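Local coordinates for protein cyanophycinase-like exopeptidase (actinobacterium SCGC AAA027-L06, PDB 6NQC) that probably hydrolyses peptides as a serine exopeptidase of the S51 family, to which cyanophycinases also belong, at residues A65-E70 with G121-Y126. Numbering follows the deposited sequence.
Sequences AGRESE and GGDPHY
Tyr126 turns its CG anti to the backbone N (chi1 -171°), which puts the ring alongside Arg67, while Arg67 bends at chi2 and chi3 and lays its chain over that ring. The aliphatic part of the arginine, more than its charge, makes the contact with the aromatic. Arg67 CG forms a CH-pi contact over the centre of the Tyr126 ring, 3.7 Å from its centroid. Farther along, Arg67 NH1 comes within 3.3 Å of Tyr126 CD1, but the guanidinium is tilted 50° from the ring plane and does not stack flat. Tyr126 OH bonds to Leu97 O. Arg67 NH2 then reaches Asp123 OD2 at 3.7 Å, a long salt bridge between planes 61° apart. Asp123 is also the N-cap residue of helix 124-131, and its other carboxylate oxygen, OD1, accepts weak bonds from the backbone N of His125 and of Tyr126, so one side chain both caps a helix and faces a charge. A type I turn from Ala65 to Glu68, closed by Glu68 N to Ala65 O at 2.9 Å, sets Gly66 CA 3.8 Å from Tyr126 CE2. At the other end of the contact from the ring, a water donates to Glu68 OE2 (2.6 Å) and to Gly121 O (3.1 Å), bridging the loops. The contact thus joins two loops that follow the neighbouring parallel strands 57-61 and 116-119: one leads into helix 70-87, whose Ile73 and Trp76 pack on Ala65, and the other into helix 124-131, where Pro124 rests against helix 155-158.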
loop_
_atom_site.group_PDB
_atom_site.type_symbol
_atom_site.label_atom_id
_atom_site.label_comp_id
_atom_site.label_asym_id
_atom_site.label_seq_id
_atom_site.Cartn_x
_atom_site.Cartn_y
_atom_site.Cartn_z
ATOM N N ALA A 65 5.685 10.809 2.268
ATOM C CA ALA A 65 5.618 12.109 2.902
ATOM C C ALA A 65 6.992 12.724 3.089
ATOM O O ALA A 65 7.124 13.682 3.857
ATOM C CB ALA A 65 4.891 11.993 4.239
ATOM N N GLY A 66 8.019 12.175 2.417
ATOM C CA GLY A 66 9.408 12.559 2.638
ATOM C C GLY A 66 9.763 13.998 2.306
ATOM O O GLY A 66 10.823 14.465 2.718
ATOM N N ARG A 67 8.937 14.698 1.551
ATOM C CA ARG A 67 9.175 16.120 1.317
ATOM C C ARG A 67 8.441 17.003 2.319
ATOM O O ARG A 67 8.578 18.227 2.262
ATOM C CB ARG A 67 8.782 16.515 -0.111
ATOM C CG ARG A 67 9.647 15.813 -1.174
ATOM C CD ARG A 67 9.976 16.695 -2.407
ATOM N NE ARG A 67 8.996 16.510 -3.475
ATOM C CZ ARG A 67 9.265 16.024 -4.690
ATOM N NH1 ARG A 67 10.509 15.683 -5.033
ATOM N NH2 ARG A 67 8.283 15.889 -5.570
ATOM N N GLU A 68 7.692 16.415 3.247
ATOM C CA GLU A 68 6.894 17.206 4.165
ATOM C C GLU A 68 7.737 17.698 5.338
ATOM O O GLU A 68 8.907 17.328 5.524
ATOM C CB GLU A 68 5.698 16.393 4.665
ATOM C CG GLU A 68 4.728 15.976 3.553
ATOM C CD GLU A 68 3.578 15.077 4.050
ATOM O OE1 GLU A 68 3.331 15.015 5.285
ATOM O OE2 GLU A 68 2.930 14.419 3.195
ATOM N N SER A 69 7.101 18.522 6.167
ATOM C CA SER A 69 7.743 19.117 7.325
ATOM C C SER A 69 8.324 18.071 8.262
ATOM O O SER A 69 7.856 16.934 8.331
ATOM C CB SER A 69 6.711 19.969 8.087
ATOM O OG SER A 69 7.013 19.973 9.463
ATOM N N GLU A 70 9.352 18.468 9.013
ATOM C CA GLU A 70 9.884 17.582 10.043
ATOM C C GLU A 70 8.829 17.248 11.093
ATOM O O GLU A 70 8.820 16.132 11.630
ATOM C CB GLU A 70 11.117 18.216 10.691
ATOM C CG GLU A 70 12.242 18.522 9.698
ATOM C CD GLU A 70 12.453 20.017 9.454
ATOM O OE1 GLU A 70 11.501 20.713 9.011
ATOM O OE2 GLU A 70 13.581 20.498 9.697
ATOM N N GLY A 121 0.478 7.319 3.355
ATOM C CA GLY A 121 0.103 8.219 2.282
ATOM C C GLY A 121 1.047 9.424 2.125
ATOM O O GLY A 121 1.955 9.669 2.920
ATOM N N GLY A 122 0.811 10.155 1.045
ATOM C CA GLY A 122 1.597 11.292 0.651
ATOM C C GLY A 122 1.592 11.456 -0.865
ATOM O O GLY A 122 0.546 11.440 -1.510
ATOM N N ASP A 123 2.765 11.642 -1.436
ATOM C CA ASP A 123 2.924 11.904 -2.861
ATOM C C ASP A 123 3.330 10.597 -3.544
ATOM O O ASP A 123 4.420 10.079 -3.284
ATOM C CB ASP A 123 3.978 12.993 -3.060
ATOM C CG ASP A 123 4.293 13.272 -4.526
ATOM O OD1 ASP A 123 3.777 12.587 -5.429
ATOM O OD2 ASP A 123 5.089 14.184 -4.740
ATOM N N PRO A 124 2.473 10.012 -4.384
ATOM C CA PRO A 124 2.826 8.738 -4.991
ATOM C C PRO A 124 3.983 8.857 -5.957
ATOM O O PRO A 124 4.753 7.908 -6.089
ATOM C CB PRO A 124 1.528 8.318 -5.701
ATOM C CG PRO A 124 0.901 9.601 -6.039
ATOM C CD PRO A 124 1.202 10.551 -4.916
ATOM N N HIS A 125 4.152 10.002 -6.618
ATOM C CA HIS A 125 5.282 10.138 -7.527
ATOM C C HIS A 125 6.590 10.145 -6.754
ATOM O O HIS A 125 7.561 9.488 -7.168
ATOM C CB HIS A 125 5.106 11.384 -8.377
ATOM C CG HIS A 125 3.865 11.329 -9.201
ATOM N ND1 HIS A 125 3.791 10.602 -10.368
ATOM C CD2 HIS A 125 2.629 11.852 -8.998
ATOM C CE1 HIS A 125 2.570 10.714 -10.872
ATOM N NE2 HIS A 125 1.843 11.460 -10.059
ATOM N N TYR A 126 6.628 10.844 -5.618
ATOM C CA TYR A 126 7.840 10.854 -4.809
ATOM C C TYR A 126 8.112 9.474 -4.212
ATOM O O TYR A 126 9.265 9.029 -4.171
ATOM C CB TYR A 126 7.736 11.920 -3.720
ATOM C CG TYR A 126 9.032 12.146 -2.968
ATOM C CD1 TYR A 126 10.096 12.799 -3.563
ATOM C CD2 TYR A 126 9.179 11.703 -1.645
ATOM C CE1 TYR A 126 11.291 13.013 -2.889
ATOM C CE2 TYR A 126 10.375 11.890 -0.949
ATOM C CZ TYR A 126 11.431 12.551 -1.585
ATOM O OH TYR A 126 12.628 12.755 -0.924
HETATM O O HOH W 1 1.212 12.539 3.877
#